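Local coordinates for myosin regulatory light chain, striated adductor muscle (Argopecten irradians, PDB 1WDC), which serves as the regulatory light chain of scallop myosin, a calcium-binding protein through which calcium controls the Mg-ATPase of molluscan muscle, at residues F34-A42 with D53-K61; T83-A94 with F139-K149. One frame throughout, in Å; residues are numbered along the deposited sequence.

Interactions 1 and 2 show one theme in two settings: within an EF-hand lobe, two helices pack against each other, 126° apart in interaction 1 and closer to antiparallel, 148°, in interaction 2. They follow one another along the chain, on opposite sides of its centre, with centres about 33 Å apart and nearest atoms about 20 Å apart, so neither touches the other. Interaction 1 (34-42 with 53-61) carries part of the magnesium site, through Phe-34 and Asp-39. Interaction 2 (83-94 with 139-149) lies away from that site and relies on an aromatic cluster. Both also border the chain of another protein in the assembly.

Interaction 1. Residues F34-A42 with D53-K61; sequences FVSKEDIKA and DKELTAMLK. With MG (magnesium ion), chain D.
Lys-37 and Asp-53 form the salt bridge that joins the two segments, NZ lying 2.9 Å from OD1 on the syn lone pair of the carboxylate. The bridge links helix 37-47, which leaves the metal-binding loop, and helix 53-60, which follows it in the EF-hand pair. Lys-37 starts with CG anti to its backbone N (chi1 -174°) and bends at chi3, which carries the ammonium across the Asp-53 side chain at about a right angle. A second, weak bond runs from the same nitrogen to Thr-57 OG1, itself a donor to the Asp-53 carbonyl O; that oxygen also accepts from Thr-57 N, on the other face of its plane.

On the loop side, Phe-34 O and Asp-39 OD2 each bind magnesium at 2.3 Å, and Asp-28, Asp-30 and Asp-32 complete the site with a water that also bonds to Ser-36 OG. The first turn of the helix is tied to the metal at one side and to helix 53-60 at the other.

Farther out, packing takes over: the aliphatic part of Lys-37 is a knob among Asp-53, Leu-56, Thr-57 and Leu-60, its CG over Leu-56 CB at 3.7 Å. Apolar Ile-40 slides past Leu-56 in the opposite direction, CG2 to CD2 3.6 Å, and meets Met-59 tip to tip, the Met-59 CE methyl 3.6 Å from Ile-40 CG2 and 3.7 Å from Ile-40 CD1.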
loop_
_atom_site.group_PDB
_atom_site.type_symbol
_atom_site.label_atom_id
_atom_site.label_comp_id
_atom_site.label_asym_id
_atom_site.label_seq_id
_atom_site.Cartn_x
_atom_site.Cartn_y
_atom_site.Cartn_z
ATOM N N PHE B 34 44.904 1.702 13.340
ATOM C CA PHE B 34 43.765 2.541 13.681
ATOM C C PHE B 34 43.630 3.535 12.568
ATOM O O PHE B 34 44.499 3.643 11.705
ATOM C CB PHE B 34 43.967 3.296 14.995
ATOM C CG PHE B 34 44.571 2.463 16.074
ATOM C CD1 PHE B 34 43.821 1.444 16.670
ATOM C CD2 PHE B 34 45.956 2.494 16.290
ATOM C CE1 PHE B 34 44.442 0.446 17.437
ATOM C CE2 PHE B 34 46.577 1.507 17.048
ATOM C CZ PHE B 34 45.815 0.474 17.619
ATOM N N VAL B 35 42.446 4.104 12.461
ATOM C CA VAL B 35 42.203 5.091 11.434
ATOM C C VAL B 35 42.114 6.429 12.197
ATOM O O VAL B 35 41.470 6.497 13.251
ATOM C CB VAL B 35 40.891 4.708 10.601
ATOM C CG1 VAL B 35 40.456 5.846 9.708
ATOM C CG2 VAL B 35 41.162 3.486 9.740
ATOM N N SER B 36 42.974 7.385 11.819
ATOM C CA SER B 36 42.983 8.745 12.422
ATOM C C SER B 36 42.330 9.794 11.509
ATOM O O SER B 36 42.054 9.517 10.340
ATOM C CB SER B 36 44.417 9.156 12.723
ATOM O OG SER B 36 45.268 8.795 11.643
ATOM N N LYS B 37 42.194 11.024 11.990
ATOM C CA LYS B 37 41.660 12.068 11.127
ATOM C C LYS B 37 42.613 12.301 9.968
ATOM O O LYS B 37 42.188 12.585 8.858
ATOM C CB LYS B 37 41.424 13.388 11.884
ATOM C CG LYS B 37 40.719 14.465 11.033
ATOM C CD LYS B 37 40.099 15.581 11.850
ATOM C CE LYS B 37 41.153 16.484 12.435
ATOM N NZ LYS B 37 40.575 17.500 13.394
ATOM N N GLU B 38 43.884 12.010 10.200
ATOM C CA GLU B 38 44.930 12.271 9.240
ATOM C C GLU B 38 44.860 11.267 8.105
ATOM O O GLU B 38 45.200 11.593 6.990
ATOM C CB GLU B 38 46.301 12.177 9.934
ATOM C CG GLU B 38 46.624 13.317 10.897
ATOM C CD GLU B 38 45.800 13.295 12.186
ATOM O OE1 GLU B 38 45.719 12.214 12.820
ATOM O OE2 GLU B 38 45.289 14.380 12.595
ATOM N N ASP B 39 44.565 10.011 8.431
ATOM C CA ASP B 39 44.459 8.921 7.442
ATOM C C ASP B 39 43.288 9.127 6.474
ATOM O O ASP B 39 43.426 8.977 5.261
ATOM C CB ASP B 39 44.204 7.601 8.143
ATOM C CG ASP B 39 45.446 6.971 8.699
ATOM O OD1 ASP B 39 46.563 7.098 8.141
ATOM O OD2 ASP B 39 45.251 6.258 9.677
ATOM N N ILE B 40 42.102 9.237 7.062
ATOM C CA ILE B 40 40.902 9.648 6.347
ATOM C C ILE B 40 41.147 10.829 5.391
ATOM O O ILE B 40 40.695 10.784 4.257
ATOM C CB ILE B 40 39.798 10.005 7.359
ATOM C CG1 ILE B 40 39.396 8.776 8.145
ATOM C CG2 ILE B 40 38.567 10.554 6.663
ATOM C CD1 ILE B 40 38.400 9.127 9.177
ATOM N N LYS B 41 41.831 11.887 5.850
ATOM C CA LYS B 41 42.201 13.042 5.010
ATOM C C LYS B 41 43.184 12.675 3.911
ATOM O O LYS B 41 42.972 13.040 2.759
ATOM C CB LYS B 41 42.814 14.159 5.841
ATOM C CG LYS B 41 43.267 15.403 5.058
ATOM C CD LYS B 41 43.353 16.630 5.996
ATOM C CE LYS B 41 44.026 17.846 5.354
ATOM N NZ LYS B 41 45.297 17.464 4.655
ATOM N N ALA B 42 44.214 11.904 4.235
ATOM C CA ALA B 42 45.171 11.525 3.224
ATOM C C ALA B 42 44.492 10.695 2.102
ATOM O O ALA B 42 44.636 11.012 0.912
ATOM C CB ALA B 42 46.294 10.760 3.851
ATOM N N ASP B 53 37.177 19.547 7.332
ATOM C CA ASP B 53 37.721 18.967 8.546
ATOM C C ASP B 53 36.725 19.001 9.707
ATOM O O ASP B 53 36.869 18.252 10.680
ATOM C CB ASP B 53 39.024 19.680 8.932
ATOM C CG ASP B 53 39.896 18.855 9.893
ATOM O OD1 ASP B 53 39.713 19.013 11.129
ATOM O OD2 ASP B 53 40.782 18.096 9.415
ATOM N N LYS B 54 35.693 19.834 9.590
ATOM C CA LYS B 54 34.579 19.754 10.521
ATOM C C LYS B 54 33.903 18.390 10.385
ATOM O O LYS B 54 33.624 17.743 11.402
ATOM C CB LYS B 54 33.577 20.878 10.256
ATOM C CG LYS B 54 34.113 22.282 10.592
ATOM C CD LYS B 54 33.046 23.389 10.417
ATOM C CE LYS B 54 32.363 23.778 11.747
ATOM N NZ LYS B 54 31.379 24.924 11.639
ATOM N N GLU B 55 33.790 17.915 9.130
ATOM C CA GLU B 55 33.149 16.641 8.770
ATOM C C GLU B 55 34.005 15.440 9.094
ATOM O O GLU B 55 33.476 14.380 9.376
ATOM C CB GLU B 55 32.833 16.583 7.287
ATOM C CG GLU B 55 32.028 17.751 6.758
ATOM C CD GLU B 55 30.540 17.664 7.080
ATOM O OE1 GLU B 55 29.971 16.547 6.993
ATOM O OE2 GLU B 55 29.932 18.723 7.387
ATOM N N LEU B 56 35.322 15.585 8.955
ATOM C CA LEU B 56 36.276 14.550 9.365
ATOM C C LEU B 56 36.231 14.360 10.881
ATOM O O LEU B 56 36.390 13.253 11.404
ATOM C CB LEU B 56 37.709 14.948 8.977
ATOM C CG LEU B 56 38.104 15.318 7.537
ATOM C CD1 LEU B 56 39.526 15.854 7.531
ATOM C CD2 LEU B 56 37.984 14.110 6.612
ATOM N N THR B 57 36.200 15.484 11.583
ATOM C CA THR B 57 36.163 15.482 13.038
ATOM C C THR B 57 35.009 14.621 13.429
ATOM O O THR B 57 35.187 13.606 14.075
ATOM C CB THR B 57 35.917 16.897 13.607
ATOM O OG1 THR B 57 37.130 17.658 13.523
ATOM C CG2 THR B 57 35.442 16.818 15.063
ATOM N N ALA B 58 33.871 14.922 12.832
ATOM C CA ALA B 58 32.626 14.335 13.249
ATOM C C ALA B 58 32.458 12.823 12.942
ATOM O O ALA B 58 31.907 12.092 13.766
ATOM C CB ALA B 58 31.479 15.154 12.685
ATOM N N MET B 59 32.978 12.323 11.820
ATOM C CA MET B 59 32.814 10.899 11.533
ATOM C C MET B 59 33.706 10.047 12.426
ATOM O O MET B 59 33.425 8.869 12.654
ATOM C CB MET B 59 33.046 10.592 10.039
ATOM C CG MET B 59 34.410 10.918 9.475
ATOM S SD MET B 59 34.497 11.012 7.654
ATOM C CE MET B 59 35.168 9.450 7.327
ATOM N N LEU B 60 34.698 10.694 13.039
ATOM C CA LEU B 60 35.567 10.066 14.021
ATOM C C LEU B 60 34.927 10.000 15.398
ATOM O O LEU B 60 35.049 9.018 16.098
ATOM C CB LEU B 60 36.875 10.837 14.112
ATOM C CG LEU B 60 37.913 10.358 13.111
ATOM C CD1 LEU B 60 39.213 11.063 13.350
ATOM C CD2 LEU B 60 38.096 8.865 13.261
ATOM N N LYS B 61 34.187 11.041 15.734
ATOM C CA LYS B 61 33.327 11.085 16.900
ATOM C C LYS B 61 32.292 9.971 16.885
ATOM O O LYS B 61 31.460 9.888 17.774
ATOM C CB LYS B 61 32.595 12.421 16.921
ATOM C CG LYS B 61 33.422 13.568 17.430
ATOM C CD LYS B 61 32.560 14.468 18.312
ATOM C CE LYS B 61 31.225 13.813 18.691
ATOM N NZ LYS B 61 30.063 14.753 18.475
HETATM MG MG MG D . 46.427 4.751 10.975
HETATM O O HOH W 1 46.433 6.713 12.383
#

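Interaction 2. Residues T83-A94 with F139-K149; sequences TDSEETIRNAFA and FDYVKFTAMIK
Phe-93 and Tyr-141 grip each other by reciprocal CH-pi contacts: Phe-93 CB lies over the Tyr-141 ring, 3.8 Å from its centroid, while Tyr-141 CB sits over a face of the Phe-93 ring. The rings are nearly parallel, 18° apart, yet slid so far that they barely overlap. Tyr-141 reaches this place with CG wedged between its backbone N and carbonyl carbon (chi1 68°). Phe-139 CE2, at the ring edge, lies 3.7 Å from Phe-93 CE1, and Phe-144 meets Phe-93 rim to rim, completing an aromatic cluster. With an alanine in place of Phe-93, a gap would probably open among Phe-139, Tyr-141 and Phe-144, and Tyr-141 CB would lose the ring face it packs on.

Beside the cluster, Thr-145 is a knob among Glu-86, Ile-89, Arg-90 and Phe-93. Its CG2 presses on Glu-86 CG at 3.3 Å, while OG1 donates to Tyr-141 O nearly in line with the carbonyl, fixing the rotation of the side chain. A water joins Glu-86 OE2, Arg-90 NE and Val-142 O, and Glu-86 OE1 is hydrogen-bonded to Ser-151 OG. At the far end Lys-149 NZ donates to Asp-84 O (3.0 Å) from above the carbonyl plane.

Helices 86-94 and 141-149 run 148° apart, toward antiparallel, in the C-terminal half of the chain. Ile-109 of helix 106-115 packs on Phe-93 and Phe-139, Thr-128 of helix 122-131 touches Phe-144, and strand 138-139 pairs through Phe-139 with Leu-104.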
loop_
_atom_site.group_PDB
_atom_site.type_symbol
_atom_site.label_atom_id
_atom_site.label_comp_id
_atom_site.label_asym_id
_atom_site.label_seq_id
_atom_site.Cartn_x
_atom_site.Cartn_y
_atom_site.Cartn_z
ATOM N N THR B 83 17.340 -3.342 8.541
ATOM C CA THR B 83 16.828 -3.132 7.212
ATOM C C THR B 83 16.423 -4.528 6.702
ATOM O O THR B 83 16.799 -5.547 7.287
ATOM C CB THR B 83 17.926 -2.477 6.355
ATOM O OG1 THR B 83 17.432 -2.202 5.039
ATOM C CG2 THR B 83 19.138 -3.386 6.269
ATOM N N ASP B 84 15.479 -4.557 5.764
ATOM C CA ASP B 84 14.863 -5.795 5.301
ATOM C C ASP B 84 15.728 -6.509 4.288
ATOM O O ASP B 84 16.514 -5.872 3.607
ATOM C CB ASP B 84 13.495 -5.479 4.716
ATOM C CG ASP B 84 12.461 -5.216 5.796
ATOM O OD1 ASP B 84 12.007 -6.215 6.411
ATOM O OD2 ASP B 84 12.151 -4.033 6.089
ATOM N N SER B 85 15.633 -7.834 4.221
ATOM C CA SER B 85 16.335 -8.572 3.188
ATOM C C SER B 85 15.874 -8.200 1.780
ATOM O O SER B 85 14.827 -7.595 1.614
ATOM C CB SER B 85 16.126 -10.049 3.387
ATOM O OG SER B 85 14.746 -10.327 3.348
ATOM N N GLU B 86 16.617 -8.650 0.770
ATOM C CA GLU B 86 16.338 -8.283 -0.610
ATOM C C GLU B 86 15.072 -8.958 -1.085
ATOM O O GLU B 86 14.266 -8.373 -1.826
ATOM C CB GLU B 86 17.484 -8.694 -1.515
ATOM C CG GLU B 86 17.553 -7.872 -2.791
ATOM C CD GLU B 86 18.654 -8.318 -3.749
ATOM O OE1 GLU B 86 19.625 -8.954 -3.287
ATOM O OE2 GLU B 86 18.594 -7.962 -4.948
ATOM N N GLU B 87 14.865 -10.165 -0.587
ATOM C CA GLU B 87 13.670 -10.917 -0.918
ATOM C C GLU B 87 12.410 -10.252 -0.364
ATOM O O GLU B 87 11.424 -10.095 -1.084
ATOM C CB GLU B 87 13.792 -12.338 -0.380
ATOM C CG GLU B 87 12.582 -13.209 -0.682
ATOM C CD GLU B 87 12.653 -14.546 0.024
ATOM O OE1 GLU B 87 12.695 -14.564 1.284
ATOM O OE2 GLU B 87 12.695 -15.574 -0.690
ATOM N N THR B 88 12.490 -9.782 0.880
ATOM C CA THR B 88 11.392 -9.054 1.505
ATOM C C THR B 88 11.018 -7.792 0.726
ATOM O O THR B 88 9.841 -7.503 0.544
ATOM C CB THR B 88 11.729 -8.641 2.950
ATOM O OG1 THR B 88 11.907 -9.810 3.746
ATOM C CG2 THR B 88 10.596 -7.820 3.558
ATOM N N ILE B 89 12.029 -7.039 0.312
ATOM C CA ILE B 89 11.832 -5.798 -0.439
ATOM C C ILE B 89 11.322 -6.061 -1.860
ATOM O O ILE B 89 10.384 -5.421 -2.306
ATOM C CB ILE B 89 13.143 -4.946 -0.518
ATOM C CG1 ILE B 89 13.716 -4.681 0.891
ATOM C CG2 ILE B 89 12.852 -3.597 -1.230
ATOM C CD1 ILE B 89 15.139 -4.090 0.900
ATOM N N ARG B 90 11.889 -7.045 -2.534
ATOM C CA ARG B 90 11.363 -7.435 -3.840
ATOM C C ARG B 90 9.900 -7.939 -3.828
ATOM O O ARG B 90 9.093 -7.535 -4.675
ATOM C CB ARG B 90 12.270 -8.472 -4.468
ATOM C CG ARG B 90 12.159 -8.484 -5.966
ATOM C CD ARG B 90 12.932 -9.637 -6.546
ATOM N NE ARG B 90 14.158 -9.919 -5.807
ATOM C CZ ARG B 90 14.359 -11.049 -5.141
ATOM N NH1 ARG B 90 13.349 -11.890 -4.935
ATOM N NH2 ARG B 90 15.544 -11.304 -4.622
ATOM N N ASN B 91 9.532 -8.705 -2.800
ATOM C CA ASN B 91 8.159 -9.151 -2.641
ATOM C C ASN B 91 7.189 -8.074 -2.307
ATOM O O ASN B 91 6.009 -8.236 -2.586
ATOM C CB ASN B 91 8.047 -10.234 -1.583
ATOM C CG ASN B 91 8.618 -11.544 -2.039
ATOM O OD1 ASN B 91 8.907 -12.426 -1.233
ATOM N ND2 ASN B 91 8.822 -11.676 -3.335
ATOM N N ALA B 92 7.632 -7.028 -1.608
ATOM C CA ALA B 92 6.750 -5.911 -1.281
ATOM C C ALA B 92 6.340 -5.187 -2.548
ATOM O O ALA B 92 5.196 -4.800 -2.684
ATOM C CB ALA B 92 7.430 -4.929 -0.313
ATOM N N PHE B 93 7.297 -4.966 -3.451
ATOM C CA PHE B 93 7.077 -4.324 -4.769
ATOM C C PHE B 93 6.126 -5.192 -5.645
ATOM O O PHE B 93 5.256 -4.675 -6.378
ATOM C CB PHE B 93 8.435 -4.164 -5.512
ATOM C CG PHE B 93 9.220 -2.881 -5.176
ATOM C CD1 PHE B 93 8.727 -1.616 -5.511
ATOM C CD2 PHE B 93 10.515 -2.953 -4.656
ATOM C CE1 PHE B 93 9.504 -0.452 -5.350
ATOM C CE2 PHE B 93 11.299 -1.773 -4.491
ATOM C CZ PHE B 93 10.784 -0.535 -4.842
ATOM N N ALA B 94 6.366 -6.504 -5.594
ATOM C CA ALA B 94 5.647 -7.494 -6.363
ATOM C C ALA B 94 4.180 -7.573 -6.007
ATOM O O ALA B 94 3.358 -7.833 -6.877
ATOM C CB ALA B 94 6.296 -8.823 -6.203
ATOM N N PHE B 139 9.685 1.249 -14.462
ATOM C CA PHE B 139 10.614 1.131 -13.337
ATOM C C PHE B 139 10.955 -0.346 -13.030
ATOM O O PHE B 139 10.055 -1.187 -12.870
ATOM C CB PHE B 139 9.966 1.840 -12.133
ATOM C CG PHE B 139 10.693 1.665 -10.825
ATOM C CD1 PHE B 139 11.653 2.587 -10.428
ATOM C CD2 PHE B 139 10.274 0.691 -9.919
ATOM C CE1 PHE B 139 12.166 2.548 -9.169
ATOM C CE2 PHE B 139 10.773 0.642 -8.648
ATOM C CZ PHE B 139 11.721 1.571 -8.259
ATOM N N ASP B 140 12.250 -0.673 -13.048
ATOM C CA ASP B 140 12.744 -2.023 -12.767
ATOM C C ASP B 140 13.002 -2.245 -11.240
ATOM O O ASP B 140 14.125 -2.145 -10.750
ATOM C CB ASP B 140 14.018 -2.271 -13.615
ATOM C CG ASP B 140 14.520 -3.720 -13.557
ATOM O OD1 ASP B 140 14.087 -4.489 -12.685
ATOM O OD2 ASP B 140 15.377 -4.100 -14.375
ATOM N N TYR B 141 11.979 -2.707 -10.529
ATOM C CA TYR B 141 12.083 -2.868 -9.096
ATOM C C TYR B 141 12.979 -4.018 -8.671
ATOM O O TYR B 141 13.365 -4.114 -7.505
ATOM C CB TYR B 141 10.708 -2.992 -8.461
ATOM C CG TYR B 141 9.929 -4.257 -8.780
ATOM C CD1 TYR B 141 10.233 -5.474 -8.141
ATOM C CD2 TYR B 141 8.832 -4.234 -9.668
ATOM C CE1 TYR B 141 9.506 -6.631 -8.416
ATOM C CE2 TYR B 141 8.065 -5.385 -9.895
ATOM C CZ TYR B 141 8.430 -6.572 -9.279
ATOM O OH TYR B 141 7.716 -7.713 -9.471
ATOM N N VAL B 142 13.252 -4.945 -9.575
ATOM C CA VAL B 142 14.119 -6.036 -9.197
ATOM C C VAL B 142 15.527 -5.455 -9.123
ATOM O O VAL B 142 16.222 -5.639 -8.125
ATOM C CB VAL B 142 14.066 -7.205 -10.192
ATOM C CG1 VAL B 142 14.998 -8.269 -9.754
ATOM C CG2 VAL B 142 12.685 -7.793 -10.252
ATOM N N LYS B 143 15.850 -4.576 -10.069
ATOM C CA LYS B 143 17.190 -4.031 -10.148
ATOM C C LYS B 143 17.375 -2.976 -9.137
ATOM O O LYS B 143 18.479 -2.764 -8.684
ATOM C CB LYS B 143 17.479 -3.425 -11.513
ATOM C CG LYS B 143 18.481 -4.236 -12.321
ATOM C CD LYS B 143 19.342 -5.176 -11.407
ATOM C CE LYS B 143 18.772 -6.620 -11.325
ATOM N NZ LYS B 143 19.205 -7.397 -10.097
ATOM N N PHE B 144 16.352 -2.154 -8.984
ATOM C CA PHE B 144 16.347 -1.148 -7.945
ATOM C C PHE B 144 16.559 -1.765 -6.540
ATOM O O PHE B 144 17.245 -1.190 -5.697
ATOM C CB PHE B 144 15.033 -0.385 -7.987
ATOM C CG PHE B 144 14.917 0.659 -6.921
ATOM C CD1 PHE B 144 15.478 1.914 -7.100
ATOM C CD2 PHE B 144 14.226 0.396 -5.737
ATOM C CE1 PHE B 144 15.338 2.895 -6.116
ATOM C CE2 PHE B 144 14.090 1.368 -4.765
ATOM C CZ PHE B 144 14.641 2.614 -4.951
ATOM N N THR B 145 15.924 -2.896 -6.264
ATOM C CA THR B 145 16.107 -3.555 -4.979
ATOM C C THR B 145 17.560 -3.990 -4.756
ATOM O O THR B 145 18.117 -3.707 -3.697
ATOM C CB THR B 145 15.168 -4.763 -4.846
ATOM O OG1 THR B 145 13.803 -4.322 -4.944
ATOM C CG2 THR B 145 15.381 -5.452 -3.523
ATOM N N ALA B 146 18.173 -4.653 -5.743
ATOM C CA ALA B 146 19.604 -4.942 -5.723
ATOM C C ALA B 146 20.476 -3.689 -5.468
ATOM O O ALA B 146 21.267 -3.670 -4.538
ATOM C CB ALA B 146 20.000 -5.607 -7.013
ATOM N N MET B 147 20.216 -2.613 -6.206
ATOM C CA MET B 147 20.856 -1.318 -6.005
ATOM C C MET B 147 20.700 -0.803 -4.588
ATOM O O MET B 147 21.604 -0.173 -4.052
ATOM C CB MET B 147 20.269 -0.277 -6.962
ATOM C CG MET B 147 20.335 1.160 -6.444
ATOM S SD MET B 147 20.216 2.427 -7.748
ATOM C CE MET B 147 18.864 3.362 -7.141
ATOM N N ILE B 148 19.486 -0.905 -4.064
ATOM C CA ILE B 148 19.155 -0.454 -2.710
ATOM C C ILE B 148 19.722 -1.364 -1.597
ATOM O O ILE B 148 19.945 -0.908 -0.479
ATOM C CB ILE B 148 17.630 -0.288 -2.598
ATOM C CG1 ILE B 148 17.300 1.179 -2.640
ATOM C CG2 ILE B 148 17.032 -0.943 -1.355
ATOM C CD1 ILE B 148 16.051 1.459 -1.867
ATOM N N LYS B 149 20.123 -2.582 -1.962
ATOM C CA LYS B 149 20.697 -3.523 -1.019
ATOM C C LYS B 149 22.142 -3.878 -1.319
ATOM O O LYS B 149 22.732 -4.671 -0.597
ATOM C CB LYS B 149 19.874 -4.796 -0.983
ATOM C CG LYS B 149 18.510 -4.590 -0.407
ATOM C CD LYS B 149 18.402 -5.285 0.913
ATOM C CE LYS B 149 19.169 -4.553 2.018
ATOM N NZ LYS B 149 19.483 -5.435 3.212
HETATM O O HOH W 2 16.322 -8.028 -6.314
#